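Local structure of Cas13d (uncultured Ruminococcus sp, 6IV9) at residues 188-191 / 192-196; 281-284 / 285-289; 339-342 / 343-347. The protein binds CRISPR RNA as a Cas13d effector whose two HEPN domains probably direct maturation of that RNA and cleavage of target RNA. The protein carries 2 engineered substitutions. One frame throughout, in Å; residues are numbered along the deposited sequence.

How the interactions relate
The three interactions come in series along the chain, each a set of i-to-i+4 contacts within one helix. Interactions 1 and 2 are neighbours, with centres about 12 Å apart: helix 168-197 packs against helix 267-291, and the two meet where Leu194 CD1 comes within 3.4 Å of Leu281 CD2 and where Ile190 and Val191 lie against Val284. These contacts make one buried helix-helix interface, probably within the first HEPN domain. Interaction 3, in helix 338-347, lies apart, its centre about 45 Å from that of interaction 1 and 46 Å from that of interaction 2, in a helical region next to the bound RNA.

Interaction 1 of 3, residues 188-191 / 192-196; sequences TNIV and YALNN
Thr188 O takes the N-H of Tyr192 at 3.1 Å in the last turns of alpha helix 168-197, and the same i-to-i+4 bonding runs on through the segment. The Thr188 hydroxyl turns back to Ala184 O, one turn earlier. Asn189 O accepts from Ala193 N at 2.9 Å and also lies at the edge of the Tyr192 ring, near its plane; the phenol OH is held by Tyr638 O in helix 630-638. At Ile190 the carbonyl receives Leu194 N, and the two side chains run side by side, pointing the same way. A chi1 of -64° sets CG1 of Ile190 beside its backbone N and leaves the CG2 methyl anti to that N, 3.8 Å from Leu194 CD1. Val191 O is gripped twice by Asn195: by its N at 3.1 Å and by its amide, and the two donors approach from opposite faces of the carbonyl plane. Replacing Asn195 by alanine removes the amide, which would probably leave Val191 O with the backbone donor of the pair alone and the flank of the Val191 CG1 methyl uncovered. ND2 sits above the carbonyl plane, 43° out of it, at 3.0 Å from Val191 O.

Interaction 2 of 3, residues 281-284 / 285-289; sequences LAIV and GQIAQ. Engineered in segment 285-289: Ala288 (natural residue Arg).
Gly285 N donates to Leu281 O at 2.9 Å, the first of four i-to-i+4 bonds that carry the alpha helix 267-291 through this turn. Gln286 N to Ala282 O, Ile287 N to Ile283 O and Ala288 N to Val284 O follow, the last at 3.1 Å.

Gln286 keeps its polar end away from this turn. Its CG is anti to the backbone N (chi1 158°) and the chain then bends at chi2, carrying the amide to partners outside the helix: OE1 accepts from Arg216 NH1 and NE2 donates to Asp302 OD1, so both ends of a buried amide are satisfied and its rotation is fixed.

Ala288 is an engineered substitution for a natural arginine, probably the arginine of the R-X4-H motif of a HEPN nuclease domain. Its remaining CB lies 3.7 Å from Val284 O.

Packing completes the contact. Gly285 presents a bare backbone, although a CB could be accommodated there. Val284 leans on Ile190 and Val191 of helix 168-197, and together with Ile287 it also meets Leu505 of helix 497-505. Within the turn, the side chains of Ile283 and Ile287 cross obliquely. Ile287 folds its CG1 branch back over the carbonyl one turn earlier, with CG1 3.4 Å from Ile283 O, and carries CD1 onward to 4.1 Å from Ile283 CG2.

Interaction 3 of 3, residues 339-342 / 343-347; sequences VNIS and LLIDM
Helix 338-347 is a short alpha helix lying next to the bound RNA, probably in the helical region that follows the first HEPN domain, and segments 339-342 and 343-347 bond along it in the i-to-i+4 pattern. Leu343 N reaches Val339 O at 3.2 Å, Leu344 N reaches Asn340 O, Ile345 N reaches Ile341 O, and Asp346 N reaches Ser342 O.

Two aliphatic pairs follow the same spacing. Ile341 and Ile345 slant across each other, with CG2 of Ile341 at 3.7 Å from CD1 of Ile345; the CG1 branch of Ile345, set beside its own backbone N by chi1 -75°, also lies over Ile341 O. Leu343 has an unusual shape, its chi1 of -111° and chi2 of 15° both far from staggered, and it brings CD2 to 3.7 Å from Val339 O, with the Val339 CG1 methyl a little farther away. Leu344 packs closely on the backbone, CG only 3.2 Å from Asn340 O.

The polar groups behave differently. Ser342 OG turns back to Lys338 O, and the Asn340 amide leaves the helix to bond Lys402 NZ through OD1 and Tyr360 OH through ND2. On the exposed side, Asp346 OD1 stands 3.2 Å from Ser342 O; both are acceptors, so this approach is no hydrogen bond and is probably mildly unfavourable.

Around the helix, Asn340 and Leu344 rest on Leu406 of helix 400-418, while Ile341 meets Ile357 and Tyr360 of helix 353-366. Met347 reaches helix 436-464, Leu343 touches His464 at the end of that same helix, and Val339 packs against an RNA phosphate.

Interaction 1 of 3, residues 188-191 / 192-196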
loop_
_atom_site.group_PDB
_atom_site.type_symbol
_atom_site.label_atom_id
_atom_site.label_comp_id
_atom_site.label_asym_id
_atom_site.label_seq_id
_atom_site.Cartn_x
_atom_site.Cartn_y
_atom_site.Cartn_z
ATOM N N THR A 188 -7.599 9.110 1.069
ATOM C CA THR A 188 -7.897 9.657 2.406
ATOM C C THR A 188 -6.580 10.066 3.070
ATOM O O THR A 188 -6.503 11.140 3.596
ATOM C CB THR A 188 -8.668 8.647 3.261
ATOM O OG1 THR A 188 -9.945 8.445 2.683
ATOM C CG2 THR A 188 -8.833 9.117 4.687
ATOM N N ASN A 189 -5.575 9.211 2.997
ATOM C CA ASN A 189 -4.267 9.526 3.612
ATOM C C ASN A 189 -3.624 10.741 2.932
ATOM O O ASN A 189 -3.089 11.563 3.624
ATOM C CB ASN A 189 -3.329 8.326 3.552
ATOM C CG ASN A 189 -3.762 7.214 4.474
ATOM O OD1 ASN A 189 -4.656 7.392 5.260
ATOM N ND2 ASN A 189 -3.123 6.073 4.377
ATOM N N ILE A 190 -3.647 10.795 1.609
ATOM C CA ILE A 190 -2.999 11.923 0.879
ATOM C C ILE A 190 -3.687 13.247 1.228
ATOM O O ILE A 190 -3.017 14.202 1.496
ATOM C CB ILE A 190 -3.013 11.670 -0.638
ATOM C CG1 ILE A 190 -2.194 10.439 -1.019
ATOM C CG2 ILE A 190 -2.567 12.921 -1.366
ATOM C CD1 ILE A 190 -2.339 10.020 -2.451
ATOM N N VAL A 191 -5.007 13.265 1.249
ATOM C CA VAL A 191 -5.729 14.523 1.569
ATOM C C VAL A 191 -5.353 14.956 2.988
ATOM O O VAL A 191 -5.176 16.127 3.212
ATOM C CB VAL A 191 -7.244 14.330 1.415
ATOM C CG1 VAL A 191 -8.015 15.498 1.978
ATOM C CG2 VAL A 191 -7.621 14.087 -0.026
ATOM N N TYR A 192 -5.283 14.012 3.914
ATOM C CA TYR A 192 -4.905 14.371 5.297
ATOM C C TYR A 192 -3.483 14.925 5.313
ATOM O O TYR A 192 -3.247 15.918 5.938
ATOM C CB TYR A 192 -5.005 13.154 6.212
ATOM C CG TYR A 192 -4.303 13.338 7.527
ATOM C CD1 TYR A 192 -4.821 14.149 8.511
ATOM C CD2 TYR A 192 -3.097 12.721 7.767
ATOM C CE1 TYR A 192 -4.166 14.331 9.715
ATOM C CE2 TYR A 192 -2.432 12.887 8.964
ATOM C CZ TYR A 192 -2.963 13.700 9.941
ATOM O OH TYR A 192 -2.290 13.837 11.109
ATOM N N ALA A 193 -2.574 14.291 4.596
ATOM C CA ALA A 193 -1.171 14.745 4.582
ATOM C C ALA A 193 -1.086 16.170 4.023
ATOM O O ALA A 193 -0.385 16.977 4.585
ATOM C CB ALA A 193 -0.352 13.803 3.761
ATOM N N LEU A 194 -1.802 16.445 2.945
ATOM C CA LEU A 194 -1.762 17.800 2.343
ATOM C C LEU A 194 -2.321 18.831 3.324
ATOM O O LEU A 194 -1.713 19.859 3.462
ATOM C CB LEU A 194 -2.516 17.763 1.017
ATOM C CG LEU A 194 -1.775 16.994 -0.066
ATOM C CD1 LEU A 194 -2.665 16.720 -1.250
ATOM C CD2 LEU A 194 -0.533 17.745 -0.483
ATOM N N ASN A 195 -3.428 18.529 3.987
ATOM C CA ASN A 195 -3.995 19.445 5.004
ATOM C C ASN A 195 -3.025 19.601 6.178
ATOM O O ASN A 195 -2.864 20.701 6.669
ATOM C CB ASN A 195 -5.357 18.983 5.503
ATOM C CG ASN A 195 -6.449 19.412 4.555
ATOM O OD1 ASN A 195 -6.826 20.562 4.550
ATOM N ND2 ASN A 195 -6.901 18.516 3.709
ATOM N N ASN A 196 -2.423 18.503 6.600
ATOM C CA ASN A 196 -1.494 18.479 7.752
ATOM C C ASN A 196 -0.270 19.345 7.462
ATOM O O ASN A 196 0.199 20.026 8.342
ATOM C CB ASN A 196 -1.027 17.066 8.060
ATOM C CG ASN A 196 -0.173 17.044 9.301
ATOM O OD1 ASN A 196 -0.557 17.571 10.315
ATOM N ND2 ASN A 196 0.994 16.460 9.203
#

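Interaction 2 of 3, residues 281-284 / 285-289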
loop_
_atom_site.group_PDB
_atom_site.type_symbol
_atom_site.label_atom_id
_atom_site.label_comp_id
_atom_site.label_asym_id
_atom_site.label_seq_id
_atom_site.Cartn_x
_atom_site.Cartn_y
_atom_site.Cartn_z
ATOM N N LEU A 281 -3.207 18.041 -7.263
ATOM C CA LEU A 281 -4.178 18.164 -6.153
ATOM C C LEU A 281 -5.606 17.995 -6.666
ATOM O O LEU A 281 -6.354 17.304 -6.060
ATOM C CB LEU A 281 -4.012 19.540 -5.513
ATOM C CG LEU A 281 -2.637 19.834 -4.942
ATOM C CD1 LEU A 281 -2.619 21.191 -4.285
ATOM C CD2 LEU A 281 -2.218 18.770 -3.967
ATOM N N ALA A 282 -5.926 18.622 -7.782
ATOM C CA ALA A 282 -7.281 18.528 -8.354
ATOM C C ALA A 282 -7.583 17.072 -8.722
ATOM O O ALA A 282 -8.692 16.657 -8.557
ATOM C CB ALA A 282 -7.376 19.432 -9.544
ATOM N N ILE A 283 -6.615 16.355 -9.265
ATOM C CA ILE A 283 -6.839 14.924 -9.617
ATOM C C ILE A 283 -7.087 14.117 -8.341
ATOM O O ILE A 283 -7.999 13.344 -8.316
ATOM C CB ILE A 283 -5.680 14.358 -10.443
ATOM C CG1 ILE A 283 -5.717 14.898 -11.867
ATOM C CG2 ILE A 283 -5.708 12.850 -10.425
ATOM C CD1 ILE A 283 -4.460 14.687 -12.633
ATOM N N VAL A 284 -6.313 14.375 -7.295
ATOM C CA VAL A 284 -6.503 13.660 -6.007
ATOM C C VAL A 284 -7.912 13.970 -5.503
ATOM O O VAL A 284 -8.583 13.070 -5.091
ATOM C CB VAL A 284 -5.439 14.089 -4.987
ATOM C CG1 VAL A 284 -5.822 13.695 -3.580
ATOM C CG2 VAL A 284 -4.078 13.534 -5.334
ATOM N N GLY A 285 -8.336 15.222 -5.592
ATOM C CA GLY A 285 -9.683 15.608 -5.147
ATOM C C GLY A 285 -10.760 14.900 -5.947
ATOM O O GLY A 285 -11.740 14.485 -5.368
ATOM N N GLN A 286 -10.555 14.773 -7.247
ATOM C CA GLN A 286 -11.530 14.104 -8.138
ATOM C C GLN A 286 -11.665 12.630 -7.745
ATOM O O GLN A 286 -12.770 12.140 -7.671
ATOM C CB GLN A 286 -11.095 14.285 -9.588
ATOM C CG GLN A 286 -11.669 13.261 -10.544
ATOM C CD GLN A 286 -13.134 13.462 -10.831
ATOM O OE1 GLN A 286 -13.697 14.509 -10.593
ATOM N NE2 GLN A 286 -13.759 12.429 -11.352
ATOM N N ILE A 287 -10.551 11.967 -7.461
ATOM C CA ILE A 287 -10.601 10.539 -7.055
ATOM C C ILE A 287 -11.373 10.440 -5.740
ATOM O O ILE A 287 -12.201 9.582 -5.618
ATOM C CB ILE A 287 -9.198 9.926 -6.955
ATOM C CG1 ILE A 287 -8.468 9.976 -8.295
ATOM C CG2 ILE A 287 -9.299 8.512 -6.439
ATOM C CD1 ILE A 287 -7.010 9.673 -8.205
ATOM N N ALA A 288 -11.142 11.376 -4.832
ATOM C CA ALA A 288 -11.827 11.375 -3.525
ATOM C C ALA A 288 -13.336 11.489 -3.738
ATOM O O ALA A 288 -14.064 10.808 -3.081
ATOM C CB ALA A 288 -11.306 12.487 -2.669
ATOM N N GLN A 289 -13.753 12.283 -4.714
ATOM C CA GLN A 289 -15.191 12.497 -5.021
ATOM C C GLN A 289 -15.817 11.253 -5.659
ATOM O O GLN A 289 -17.017 11.218 -5.774
ATOM C CB GLN A 289 -15.362 13.735 -5.891
ATOM C CG GLN A 289 -15.056 15.024 -5.159
ATOM C CD GLN A 289 -14.918 16.170 -6.125
ATOM O OE1 GLN A 289 -15.614 16.251 -7.118
ATOM N NE2 GLN A 289 -13.992 17.055 -5.852
#

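Interaction 3 of 3, residues 339-342 / 343-347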
loop_
_atom_site.group_PDB
_atom_site.type_symbol
_atom_site.label_atom_id
_atom_site.label_comp_id
_atom_site.label_asym_id
_atom_site.label_seq_id
_atom_site.Cartn_x
_atom_site.Cartn_y
_atom_site.Cartn_z
ATOM N N VAL A 339 29.429 -0.088 -14.721
ATOM C CA VAL A 339 30.194 -1.000 -13.840
ATOM C C VAL A 339 29.576 -2.398 -13.841
ATOM O O VAL A 339 30.277 -3.340 -14.106
ATOM C CB VAL A 339 30.202 -0.432 -12.420
ATOM C CG1 VAL A 339 30.797 -1.418 -11.452
ATOM C CG2 VAL A 339 30.883 0.913 -12.342
ATOM N N ASN A 340 28.286 -2.509 -13.557
ATOM C CA ASN A 340 27.655 -3.845 -13.543
ATOM C C ASN A 340 27.662 -4.451 -14.943
ATOM O O ASN A 340 27.917 -5.626 -15.059
ATOM C CB ASN A 340 26.262 -3.810 -12.924
ATOM C CG ASN A 340 26.314 -3.552 -11.439
ATOM O OD1 ASN A 340 27.362 -3.271 -10.901
ATOM N ND2 ASN A 340 25.181 -3.653 -10.781
ATOM N N ILE A 341 27.378 -3.650 -15.959
ATOM C CA ILE A 341 27.310 -4.212 -17.335
ATOM C C ILE A 341 28.679 -4.781 -17.732
ATOM O O ILE A 341 28.708 -5.884 -18.236
ATOM C CB ILE A 341 26.780 -3.173 -18.331
ATOM C CG1 ILE A 341 25.278 -2.951 -18.137
ATOM C CG2 ILE A 341 27.098 -3.601 -19.748
ATOM C CD1 ILE A 341 24.747 -1.718 -18.788
ATOM N N SER A 342 29.761 -4.067 -17.437
ATOM C CA SER A 342 31.117 -4.556 -17.801
ATOM C C SER A 342 31.408 -5.870 -17.093
ATOM O O SER A 342 31.791 -6.801 -17.757
ATOM C CB SER A 342 32.145 -3.566 -17.400
ATOM O OG SER A 342 32.016 -2.403 -18.164
ATOM N N LEU A 343 31.146 -5.930 -15.798
ATOM C CA LEU A 343 31.427 -7.142 -15.005
ATOM C C LEU A 343 30.635 -8.312 -15.579
ATOM O O LEU A 343 31.169 -9.391 -15.655
ATOM C CB LEU A 343 30.929 -6.870 -13.589
ATOM C CG LEU A 343 31.962 -6.729 -12.479
ATOM C CD1 LEU A 343 33.367 -6.529 -13.023
ATOM C CD2 LEU A 343 31.577 -5.603 -11.538
ATOM N N LEU A 344 29.370 -8.093 -15.903
ATOM C CA LEU A 344 28.494 -9.176 -16.413
ATOM C C LEU A 344 28.947 -9.677 -17.786
ATOM O O LEU A 344 28.899 -10.869 -18.022
ATOM C CB LEU A 344 27.065 -8.645 -16.437
ATOM C CG LEU A 344 26.454 -8.435 -15.059
ATOM C CD1 LEU A 344 25.097 -7.790 -15.178
ATOM C CD2 LEU A 344 26.365 -9.750 -14.328
ATOM N N ILE A 345 29.348 -8.763 -18.654
ATOM C CA ILE A 345 29.812 -9.165 -20.005
ATOM C C ILE A 345 31.061 -10.034 -19.849
ATOM O O ILE A 345 31.119 -11.067 -20.454
ATOM C CB ILE A 345 30.055 -7.906 -20.847
ATOM C CG1 ILE A 345 28.739 -7.288 -21.306
ATOM C CG2 ILE A 345 30.974 -8.207 -22.010
ATOM C CD1 ILE A 345 28.884 -5.939 -21.912
ATOM N N ASP A 346 31.993 -9.640 -18.995
ATOM C CA ASP A 346 33.205 -10.468 -18.807
ATOM C C ASP A 346 32.831 -11.834 -18.242
ATOM O O ASP A 346 33.432 -12.797 -18.644
ATOM C CB ASP A 346 34.124 -9.857 -17.761
ATOM C CG ASP A 346 34.617 -8.470 -18.116
ATOM O OD1 ASP A 346 34.342 -8.017 -19.239
ATOM O OD2 ASP A 346 35.250 -7.850 -17.248
ATOM N N MET A 347 31.951 -11.860 -17.252
ATOM C CA MET A 347 31.491 -13.076 -16.540
ATOM C C MET A 347 30.572 -14.005 -17.348
ATOM O O MET A 347 30.709 -15.205 -17.201
ATOM C CB MET A 347 30.770 -12.647 -15.265
ATOM C CG MET A 347 30.911 -13.616 -14.159
ATOM S SD MET A 347 30.319 -12.953 -12.608
ATOM C CE MET A 347 29.913 -11.275 -13.049
#